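Local coordinates for protein probable sugar kinase (PDB 3KZH) that probably transfers phosphate to a sugar as a carbohydrate kinase of the pfkB family, within the ribokinase clan, and is seen here with bound glucose, at residues Lys5-Gly13 with Glu132-Leu142; Asn60-Gly71 with Met85-Thr96. All blocks are in the same frame, centred on the assembly; numbering follows the deposited sequence.

How the contacts relate
Both contacts hold parallel strands, and they meet through neighbouring strands 9-12 and 59-62 of the large central sheet. Both are partly buried. The centre of contact 1 is about 15 Å from that of the subunit, against about 19 Å for contact 2. Contact 1 joins strands 9-12 and 139-143, and its chemistry is a backbone ladder with leucine, valine and phenylalanine on the two faces. Contact 2 leads from the edge of that sheet out to the subunit interface, where His70 and Ser95 pack on the second subunit. It relies more on polar side chains. Leu9 O to Asn60 N and Gly13 O to Ser63 OG, both probable hydrogen bonds, tie the contacts together.

Contact 1. Residues Lys5-Gly13 with Glu132-Leu142; sequences KEPYLLVFG and EIFENAEYTVL
Strands 9-12 and 139-142 run parallel, their axes 4.6 Å apart at closest and 18° from aligned. They are adjacent central strands of the ribokinase-like alpha/beta fold. Leu10 bonds across through both of its backbone polar atoms: its N donates to Tyr139 O and its O accepts from Val141 N. Phe12 N then bonds Val141 O. Ahead of this ladder, Glu138 N meets Tyr8 O at 3.3 Å, nearly along the C=O axis.

The two faces of the pair differ. On one, Leu9 CD2 packs against Val141 CG2 at 3.7 Å, and helix 255-268 covers both residues. The side chain of Val141 is about 10 Å from the bound glucose. On the other face, helix 131-135 closes over Leu10 and Phe12. Leu10 CG is anti to the backbone N, and its branches divide the work. CD1 meets Ile133 CG2, while CD2 lies 3.6 Å from Phe134 CD1. The Phe12 and Phe134 rings meet obliquely, with planes 56° apart. Phe157 stacks on Phe134.

Tyr8 links the loop before the strand to the end of the helix. Its chi1 of 64° sets CG between the backbone N and the carbonyl carbon, which brings the ring's face to Ala137 CA in an off-centre CH-pi contact. Ala137 CB touches Tyr8 CE1. A water accepts from Tyr8 N and donates to Asn136 O and Glu138 OE2. At the ring's far end, Tyr8 OH donates to Ile133 O at 2.5 Å, slightly off the carbonyl plane.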
loop_
_atom_site.group_PDB
_atom_site.type_symbol
_atom_site.label_atom_id
_atom_site.label_comp_id
_atom_site.label_asym_id
_atom_site.label_seq_id
_atom_site.Cartn_x
_atom_site.Cartn_y
_atom_site.Cartn_z
ATOM N N LYS A 5 18.652 26.821 -3.851
ATOM C CA LYS A 5 19.947 26.597 -3.189
ATOM C C LYS A 5 19.944 26.977 -1.695
ATOM O O LYS A 5 21.004 27.069 -1.060
ATOM C CB LYS A 5 21.043 27.357 -3.941
ATOM N N GLU A 6 18.735 27.129 -1.141
ATOM C CA GLU A 6 18.504 27.481 0.262
ATOM C C GLU A 6 18.979 26.389 1.234
ATOM O O GLU A 6 18.996 25.209 0.869
ATOM C CB GLU A 6 17.002 27.767 0.479
ATOM C CG GLU A 6 16.453 29.006 -0.262
ATOM C CD GLU A 6 16.616 30.340 0.490
ATOM O OE1 GLU A 6 15.684 31.170 0.402
ATOM O OE2 GLU A 6 17.662 30.582 1.140
ATOM N N PRO A 7 19.425 26.770 2.459
ATOM C CA PRO A 7 19.891 25.792 3.453
ATOM C C PRO A 7 18.852 24.724 3.821
ATOM O O PRO A 7 17.649 24.992 3.853
ATOM C CB PRO A 7 20.264 26.674 4.656
ATOM C CG PRO A 7 19.487 27.922 4.458
ATOM C CD PRO A 7 19.639 28.133 2.985
ATOM N N TYR A 8 19.339 23.510 4.054
ATOM C CA TYR A 8 18.485 22.380 4.384
ATOM C C TYR A 8 18.968 21.582 5.587
ATOM O O TYR A 8 20.144 21.651 5.965
ATOM C CB TYR A 8 18.363 21.436 3.168
ATOM C CG TYR A 8 19.667 20.777 2.733
ATOM C CD1 TYR A 8 20.020 19.490 3.201
ATOM C CD2 TYR A 8 20.566 21.440 1.868
ATOM C CE1 TYR A 8 21.232 18.881 2.820
ATOM C CE2 TYR A 8 21.785 20.837 1.483
ATOM C CZ TYR A 8 22.102 19.565 1.968
ATOM O OH TYR A 8 23.295 18.995 1.627
ATOM N N LEU A 9 18.065 20.745 6.096
ATOM C CA LEU A 9 18.347 19.844 7.208
ATOM C C LEU A 9 18.272 18.441 6.650
ATOM O O LEU A 9 17.316 18.098 5.953
ATOM C CB LEU A 9 17.304 19.974 8.331
ATOM C CG LEU A 9 17.788 19.664 9.761
ATOM C CD1 LEU A 9 16.911 20.403 10.709
ATOM C CD2 LEU A 9 17.891 18.199 10.140
ATOM N N LEU A 10 19.260 17.630 7.010
ATOM C CA LEU A 10 19.301 16.256 6.573
ATOM C C LEU A 10 18.881 15.307 7.675
ATOM O O LEU A 10 19.297 15.449 8.824
ATOM C CB LEU A 10 20.689 15.887 6.042
ATOM C CG LEU A 10 20.948 14.463 5.514
ATOM C CD1 LEU A 10 20.059 14.118 4.322
ATOM C CD2 LEU A 10 22.405 14.339 5.139
ATOM N N VAL A 11 17.992 14.384 7.317
ATOM C CA VAL A 11 17.521 13.350 8.226
ATOM C C VAL A 11 17.958 12.070 7.524
ATOM O O VAL A 11 17.699 11.899 6.334
ATOM C CB VAL A 11 15.963 13.387 8.430
ATOM C CG1 VAL A 11 15.516 12.297 9.406
ATOM C CG2 VAL A 11 15.510 14.753 8.944
ATOM N N PHE A 12 18.684 11.219 8.243
ATOM C CA PHE A 12 19.184 9.953 7.700
ATOM C C PHE A 12 18.659 8.790 8.552
ATOM O O PHE A 12 18.986 8.704 9.726
ATOM C CB PHE A 12 20.734 9.989 7.679
ATOM C CG PHE A 12 21.390 8.768 7.070
ATOM C CD1 PHE A 12 21.600 8.691 5.681
ATOM C CD2 PHE A 12 21.846 7.709 7.886
ATOM C CE1 PHE A 12 22.264 7.567 5.089
ATOM C CE2 PHE A 12 22.506 6.581 7.323
ATOM C CZ PHE A 12 22.716 6.514 5.914
ATOM N N GLY A 13 17.888 7.888 7.944
ATOM C CA GLY A 13 17.341 6.746 8.664
ATOM C C GLY A 13 16.261 5.947 7.947
ATOM O O GLY A 13 15.906 6.241 6.810
ATOM N N GLU A 132 28.460 14.938 -0.358
ATOM C CA GLU A 132 28.159 16.353 -0.544
ATOM C C GLU A 132 26.826 16.755 0.101
ATOM O O GLU A 132 26.636 17.916 0.469
ATOM C CB GLU A 132 28.144 16.661 -2.035
ATOM C CG GLU A 132 28.543 18.061 -2.394
ATOM C CD GLU A 132 28.597 18.254 -3.888
ATOM O OE1 GLU A 132 29.634 17.906 -4.494
ATOM O OE2 GLU A 132 27.589 18.735 -4.450
ATOM N N ILE A 133 25.919 15.789 0.252
ATOM C CA ILE A 133 24.626 16.049 0.885
ATOM C C ILE A 133 24.841 16.211 2.395
ATOM O O ILE A 133 24.263 17.106 3.010
ATOM C CB ILE A 133 23.581 14.934 0.578
ATOM C CG1 ILE A 133 23.461 14.686 -0.937
ATOM C CG2 ILE A 133 22.203 15.291 1.191
ATOM C CD1 ILE A 133 23.002 15.899 -1.787
ATOM N N PHE A 134 25.733 15.384 2.949
ATOM C CA PHE A 134 26.093 15.418 4.368
ATOM C C PHE A 134 26.896 16.668 4.710
ATOM O O PHE A 134 26.517 17.418 5.606
ATOM C CB PHE A 134 26.915 14.192 4.756
ATOM C CG PHE A 134 26.150 12.907 4.747
ATOM C CD1 PHE A 134 25.392 12.521 5.866
ATOM C CD2 PHE A 134 26.232 12.037 3.650
ATOM C CE1 PHE A 134 24.717 11.267 5.897
ATOM C CE2 PHE A 134 25.569 10.783 3.660
ATOM C CZ PHE A 134 24.812 10.397 4.786
ATOM N N GLU A 135 27.949 16.923 3.929
ATOM C CA GLU A 135 28.841 18.075 4.119
ATOM C C GLU A 135 28.192 19.463 4.040
ATOM O O GLU A 135 28.591 20.375 4.778
ATOM C CB GLU A 135 30.034 17.994 3.156
ATOM C CG GLU A 135 30.931 16.790 3.396
ATOM C CD GLU A 135 32.052 16.628 2.384
ATOM O OE1 GLU A 135 31.848 16.951 1.194
ATOM O OE2 GLU A 135 33.142 16.161 2.784
ATOM N N ASN A 136 27.189 19.610 3.174
ATOM C CA ASN A 136 26.491 20.889 3.019
ATOM C C ASN A 136 25.201 21.003 3.841
ATOM O O ASN A 136 24.475 21.995 3.727
ATOM C CB ASN A 136 26.223 21.192 1.539
ATOM C CG ASN A 136 27.502 21.327 0.729
ATOM O OD1 ASN A 136 27.840 20.445 -0.059
ATOM N ND2 ASN A 136 28.229 22.420 0.936
ATOM N N ALA A 137 24.920 19.986 4.658
ATOM C CA ALA A 137 23.748 19.977 5.528
ATOM C C ALA A 137 24.075 20.780 6.774
ATOM O O ALA A 137 25.148 20.600 7.354
ATOM C CB ALA A 137 23.379 18.558 5.906
ATOM N N GLU A 138 23.178 21.682 7.171
ATOM C CA GLU A 138 23.422 22.506 8.362
ATOM C C GLU A 138 23.376 21.625 9.606
ATOM O O GLU A 138 24.227 21.745 10.489
ATOM C CB GLU A 138 22.408 23.644 8.487
ATOM C CG GLU A 138 22.145 24.457 7.231
ATOM C CD GLU A 138 23.298 25.368 6.832
ATOM O OE1 GLU A 138 23.903 26.007 7.725
ATOM O OE2 GLU A 138 23.586 25.457 5.617
ATOM N N TYR A 139 22.356 20.767 9.674
ATOM C CA TYR A 139 22.199 19.816 10.774
ATOM C C TYR A 139 21.843 18.460 10.173
ATOM O O TYR A 139 21.306 18.393 9.060
ATOM C CB TYR A 139 21.147 20.280 11.814
ATOM C CG TYR A 139 21.515 21.546 12.583
ATOM C CD1 TYR A 139 22.187 21.489 13.806
ATOM C CD2 TYR A 139 21.271 22.810 12.039
ATOM C CE1 TYR A 139 22.616 22.690 14.457
ATOM C CE2 TYR A 139 21.685 23.991 12.654
ATOM C CZ TYR A 139 22.356 23.929 13.860
ATOM O OH TYR A 139 22.771 25.104 14.445
ATOM N N THR A 140 22.247 17.384 10.849
ATOM C CA THR A 140 21.951 16.033 10.376
ATOM C C THR A 140 21.433 15.149 11.517
ATOM O O THR A 140 22.130 14.902 12.500
ATOM C CB THR A 140 23.155 15.381 9.605
ATOM O OG1 THR A 140 23.466 16.165 8.448
ATOM C CG2 THR A 140 22.816 13.969 9.129
ATOM N N VAL A 141 20.190 14.691 11.367
ATOM C CA VAL A 141 19.513 13.860 12.365
ATOM C C VAL A 141 19.778 12.380 12.134
ATOM O O VAL A 141 19.719 11.875 11.009
ATOM C CB VAL A 141 17.966 14.129 12.377
ATOM C CG1 VAL A 141 17.227 13.185 13.339
ATOM C CG2 VAL A 141 17.687 15.573 12.754
ATOM N N LEU A 142 20.087 11.700 13.229
ATOM C CA LEU A 142 20.353 10.272 13.239
ATOM C C LEU A 142 19.684 9.698 14.470
ATOM O O LEU A 142 19.424 10.411 15.437
ATOM C CB LEU A 142 21.867 9.982 13.356
ATOM C CG LEU A 142 22.929 10.339 12.304
ATOM C CD1 LEU A 142 24.295 9.893 12.770
ATOM C CD2 LEU A 142 22.603 9.701 10.988
HETATM O O HOH W 1 22.481 23.518 4.043
#

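Contact 2. Residues Asn60-Gly71 with Met85-Thr96; sequences NFMSILGNDEHG and MDDSMVIEGGST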
loop_
_atom_site.group_PDB
_atom_site.type_symbol
_atom_site.label_atom_id
_atom_site.label_comp_id
_atom_site.label_asym_id
_atom_site.label_seq_id
_atom_site.Cartn_x
_atom_site.Cartn_y
_atom_site.Cartn_z
ATOM N N ASN A 60 15.734 17.303 3.811
ATOM C CA ASN A 60 16.303 16.301 2.930
ATOM C C ASN A 60 16.246 15.015 3.754
ATOM O O ASN A 60 16.849 14.906 4.821
ATOM C CB ASN A 60 17.743 16.647 2.516
ATOM C CG ASN A 60 18.293 15.707 1.448
ATOM O OD1 ASN A 60 18.189 14.486 1.574
ATOM N ND2 ASN A 60 18.898 16.269 0.407
ATOM N N PHE A 61 15.442 14.077 3.280
ATOM C CA PHE A 61 15.295 12.788 3.939
ATOM C C PHE A 61 15.945 11.680 3.117
ATOM O O PHE A 61 15.399 11.241 2.110
ATOM C CB PHE A 61 13.815 12.461 4.238
ATOM C CG PHE A 61 13.608 11.140 4.966
ATOM C CD1 PHE A 61 14.505 10.711 5.972
ATOM C CD2 PHE A 61 12.532 10.308 4.631
ATOM C CE1 PHE A 61 14.343 9.478 6.625
ATOM C CE2 PHE A 61 12.356 9.072 5.274
ATOM C CZ PHE A 61 13.259 8.650 6.273
HETATM N N MSE A 62 17.073 11.188 3.620
HETATM C CA MSE A 62 17.820 10.119 2.971
HETATM C C MSE A 62 17.472 8.810 3.669
HETATM O O MSE A 62 17.813 8.599 4.828
HETATM C CB MSE A 62 19.320 10.408 3.043
HETATM C CG MSE A 62 20.202 9.552 2.127
HETATM SE SE MSE A 62 22.065 9.988 2.357
HETATM C CE MSE A 62 21.981 11.726 1.584
ATOM N N SER A 63 16.794 7.932 2.940
ATOM C CA SER A 63 16.365 6.669 3.498
ATOM C C SER A 63 16.764 5.494 2.634
ATOM O O SER A 63 17.651 5.604 1.779
ATOM C CB SER A 63 14.847 6.703 3.696
ATOM O OG SER A 63 14.406 5.705 4.608
ATOM N N ILE A 64 16.138 4.352 2.920
ATOM C CA ILE A 64 16.347 3.101 2.205
ATOM C C ILE A 64 14.977 2.598 1.723
ATOM O O ILE A 64 14.142 2.179 2.521
ATOM C CB ILE A 64 17.002 2.035 3.122
ATOM C CG1 ILE A 64 18.423 2.465 3.525
ATOM C CG2 ILE A 64 16.998 0.687 2.438
ATOM C CD1 ILE A 64 19.052 1.632 4.627
ATOM N N LEU A 65 14.749 2.680 0.418
ATOM C CA LEU A 65 13.504 2.208 -0.172
ATOM C C LEU A 65 13.738 0.902 -0.926
ATOM O O LEU A 65 14.880 0.430 -1.026
ATOM C CB LEU A 65 12.897 3.264 -1.091
ATOM C CG LEU A 65 12.389 4.551 -0.452
ATOM C CD1 LEU A 65 12.017 5.499 -1.544
ATOM C CD2 LEU A 65 11.215 4.293 0.472
ATOM N N GLY A 66 12.666 0.342 -1.484
ATOM C CA GLY A 66 12.800 -0.920 -2.178
ATOM C C GLY A 66 12.318 -1.115 -3.588
ATOM O O GLY A 66 12.249 -2.267 -4.003
ATOM N N ASN A 67 11.953 -0.048 -4.309
ATOM C CA ASN A 67 11.497 -0.135 -5.721
ATOM C C ASN A 67 10.093 -0.761 -5.922
ATOM O O ASN A 67 9.484 -0.627 -6.990
ATOM C CB ASN A 67 12.596 -0.837 -6.574
ATOM C CG ASN A 67 12.241 -0.981 -8.041
ATOM O OD1 ASN A 67 11.972 0.002 -8.730
ATOM N ND2 ASN A 67 12.249 -2.221 -8.526
ATOM N N ASP A 68 9.558 -1.368 -4.867
ATOM C CA ASP A 68 8.244 -2.005 -4.888
ATOM C C ASP A 68 7.089 -0.998 -4.744
ATOM O O ASP A 68 7.310 0.214 -4.813
ATOM C CB ASP A 68 8.181 -3.083 -3.790
ATOM C CG ASP A 68 8.659 -2.580 -2.430
ATOM O OD1 ASP A 68 8.817 -1.358 -2.259
ATOM O OD2 ASP A 68 8.863 -3.410 -1.526
ATOM N N GLU A 69 5.882 -1.506 -4.485
ATOM C CA GLU A 69 4.682 -0.682 -4.334
ATOM C C GLU A 69 4.659 0.196 -3.080
ATOM O O GLU A 69 4.085 1.286 -3.095
ATOM C CB GLU A 69 3.429 -1.560 -4.389
ATOM C CG GLU A 69 2.310 -0.991 -5.255
ATOM C CD GLU A 69 2.615 -1.018 -6.755
ATOM O OE1 GLU A 69 2.270 -0.038 -7.445
ATOM O OE2 GLU A 69 3.173 -2.018 -7.254
ATOM N N HIS A 70 5.289 -0.281 -2.009
ATOM C CA HIS A 70 5.369 0.465 -0.756
ATOM C C HIS A 70 6.388 1.585 -0.886
ATOM O O HIS A 70 6.285 2.605 -0.205
ATOM C CB HIS A 70 5.738 -0.443 0.409
ATOM C CG HIS A 70 4.595 -1.259 0.927
ATOM N ND1 HIS A 70 3.275 -0.927 0.704
ATOM C CD2 HIS A 70 4.579 -2.389 1.666
ATOM C CE1 HIS A 70 2.497 -1.820 1.287
ATOM N NE2 HIS A 70 3.261 -2.717 1.877
ATOM N N GLY A 71 7.340 1.387 -1.801
ATOM C CA GLY A 71 8.369 2.375 -2.087
ATOM C C GLY A 71 7.743 3.561 -2.788
ATOM O O GLY A 71 8.039 4.697 -2.441
HETATM N N MSE A 85 13.150 13.171 -0.742
HETATM C CA MSE A 85 13.795 11.869 -0.648
HETATM C C MSE A 85 14.647 11.485 -1.853
HETATM O O MSE A 85 15.038 10.323 -1.982
HETATM C CB MSE A 85 12.729 10.792 -0.401
HETATM C CG MSE A 85 11.988 10.904 0.906
HETATM SE SE MSE A 85 10.772 9.424 1.072
HETATM C CE MSE A 85 12.061 8.081 1.549
ATOM N N ASP A 86 14.965 12.471 -2.692
ATOM C CA ASP A 86 15.748 12.310 -3.929
ATOM C C ASP A 86 17.060 11.542 -3.799
ATOM O O ASP A 86 17.368 10.684 -4.626
ATOM C CB ASP A 86 16.047 13.690 -4.533
ATOM C CG ASP A 86 14.788 14.490 -4.845
ATOM O OD1 ASP A 86 13.985 14.778 -3.921
ATOM O OD2 ASP A 86 14.608 14.843 -6.026
ATOM N N ASP A 87 17.773 11.794 -2.709
ATOM C CA ASP A 87 19.063 11.165 -2.457
ATOM C C ASP A 87 19.041 9.833 -1.713
ATOM O O ASP A 87 20.092 9.355 -1.277
ATOM C CB ASP A 87 19.991 12.165 -1.750
ATOM C CG ASP A 87 20.159 13.452 -2.532
ATOM O OD1 ASP A 87 20.704 13.396 -3.648
ATOM O OD2 ASP A 87 19.725 14.516 -2.042
ATOM N N SER A 88 17.867 9.206 -1.626
ATOM C CA SER A 88 17.705 7.925 -0.925
ATOM C C SER A 88 18.241 6.719 -1.694
ATOM O O SER A 88 18.482 6.786 -2.909
ATOM C CB SER A 88 16.229 7.658 -0.596
ATOM O OG SER A 88 15.675 8.664 0.223
HETATM N N MSE A 89 18.421 5.615 -0.969
HETATM C CA MSE A 89 18.880 4.363 -1.567
HETATM C C MSE A 89 17.698 3.526 -2.025
HETATM O O MSE A 89 16.793 3.248 -1.243
HETATM C CB MSE A 89 19.749 3.545 -0.594
HETATM C CG MSE A 89 20.216 2.171 -1.155
HETATM SE SE MSE A 89 21.322 1.193 0.053
HETATM C CE MSE A 89 19.977 0.209 0.953
ATOM N N VAL A 90 17.698 3.180 -3.307
ATOM C CA VAL A 90 16.657 2.345 -3.883
ATOM C C VAL A 90 17.276 0.988 -4.256
ATOM O O VAL A 90 18.285 0.932 -4.960
ATOM C CB VAL A 90 15.943 3.038 -5.110
ATOM C CG1 VAL A 90 15.322 4.365 -4.681
ATOM C CG2 VAL A 90 16.909 3.277 -6.286
ATOM N N ILE A 91 16.719 -0.091 -3.705
ATOM C CA ILE A 91 17.211 -1.443 -3.981
ATOM C C ILE A 91 16.365 -2.133 -5.042
ATOM O O ILE A 91 15.192 -2.438 -4.815
ATOM C CB ILE A 91 17.234 -2.343 -2.712
ATOM C CG1 ILE A 91 17.951 -1.641 -1.569
ATOM C CG2 ILE A 91 17.963 -3.677 -3.008
ATOM C CD1 ILE A 91 17.857 -2.368 -0.276
ATOM N N GLU A 92 16.997 -2.414 -6.181
ATOM C CA GLU A 92 16.352 -3.095 -7.300
ATOM C C GLU A 92 16.022 -4.541 -6.933
ATOM O O GLU A 92 16.909 -5.313 -6.540
ATOM C CB GLU A 92 17.251 -3.036 -8.534
ATOM C CG GLU A 92 17.217 -1.687 -9.252
ATOM C CD GLU A 92 16.283 -1.664 -10.464
ATOM O OE1 GLU A 92 16.701 -1.122 -11.511
ATOM O OE2 GLU A 92 15.143 -2.185 -10.380
ATOM N N GLY A 93 14.723 -4.850 -6.952
ATOM C CA GLY A 93 14.246 -6.180 -6.603
ATOM C C GLY A 93 14.061 -6.364 -5.105
ATOM O O GLY A 93 13.439 -7.340 -4.665
ATOM N N GLY A 94 14.588 -5.414 -4.328
ATOM C CA GLY A 94 14.493 -5.452 -2.875
ATOM C C GLY A 94 13.129 -5.042 -2.356
ATOM O O GLY A 94 12.212 -4.766 -3.135
ATOM N N SER A 95 12.988 -5.013 -1.037
ATOM C CA SER A 95 11.720 -4.644 -0.424
ATOM C C SER A 95 11.841 -3.462 0.517
ATOM O O SER A 95 12.818 -3.356 1.258
ATOM C CB SER A 95 11.128 -5.830 0.335
ATOM O OG SER A 95 11.978 -6.222 1.401
ATOM N N THR A 96 10.849 -2.569 0.461
ATOM C CA THR A 96 10.776 -1.407 1.348
ATOM C C THR A 96 10.375 -2.006 2.700
ATOM O O THR A 96 9.496 -2.869 2.737
ATOM C CB THR A 96 9.677 -0.420 0.883
ATOM O OG1 THR A 96 9.966 0.019 -0.445
ATOM C CG2 THR A 96 9.586 0.812 1.792
HETATM O O HOH W 2 17.249 12.462 -0.076
HETATM O O HOH W 3 7.509 -4.174 0.661
#
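Residues 60-71 and 85-96 pair through a short two-strand parallel sheet, 64-65 with 89-90. It extends from the edge of the large sheet of this pfkB-family kinase. Strand 59-62, helix 69-81 and strand 83-84 form a beta-alpha-beta crossover, and the small sheet continues beyond it. Met89 N donates to Ser63 O, and Leu65 N to Met89 O at 2.7 Å. The last rung, Ile91 N to Leu65 O, is longer, with its donor well above the carbonyl plane.

The tight part is buried. Selenomethionine Met85 lies alongside Phe61, with CG 3.8 Å from Phe61 CD2, in an oblique Met-aromatic contact. Its bend at chi3 (77°) brings CE to Ser63 CB and the Leu65 methyls, beneath helix 69-81. On one face of the small sheet, Met89 lies alongside Ile64, with CE 3.4 Å from Ile64 CG2. Ser88 OG accepts from Ser63 N and donates to Met85 O. Ser88 N reaches that same oxygen from the same face, which closes the type I turn 85-88. At the end nearest the large sheet, Asn60 ND2 makes a well-directed bond to Asp87 OD2, with the amide and carboxylate planes nearly coplanar, 11° apart. A water accepts from Asp87 N and lies 2.8 Å from Asn60 OD1.

The solvent side is looser. Val90 is exposed and barely meets Leu65. Around the type II turn 91-94, Asn67 ND2 stands 3.4 Å from Glu92 OE2 at a poor angle for a bond.

Asp68, the N-cap of helix 69-81, grips Thr96 with both carboxylate oxygens. Asp68 OD2 takes Thr96 N at 2.9 Å. Asp68 OD1 receives Thr96 OG1 on its syn lone pair at 2.6 Å.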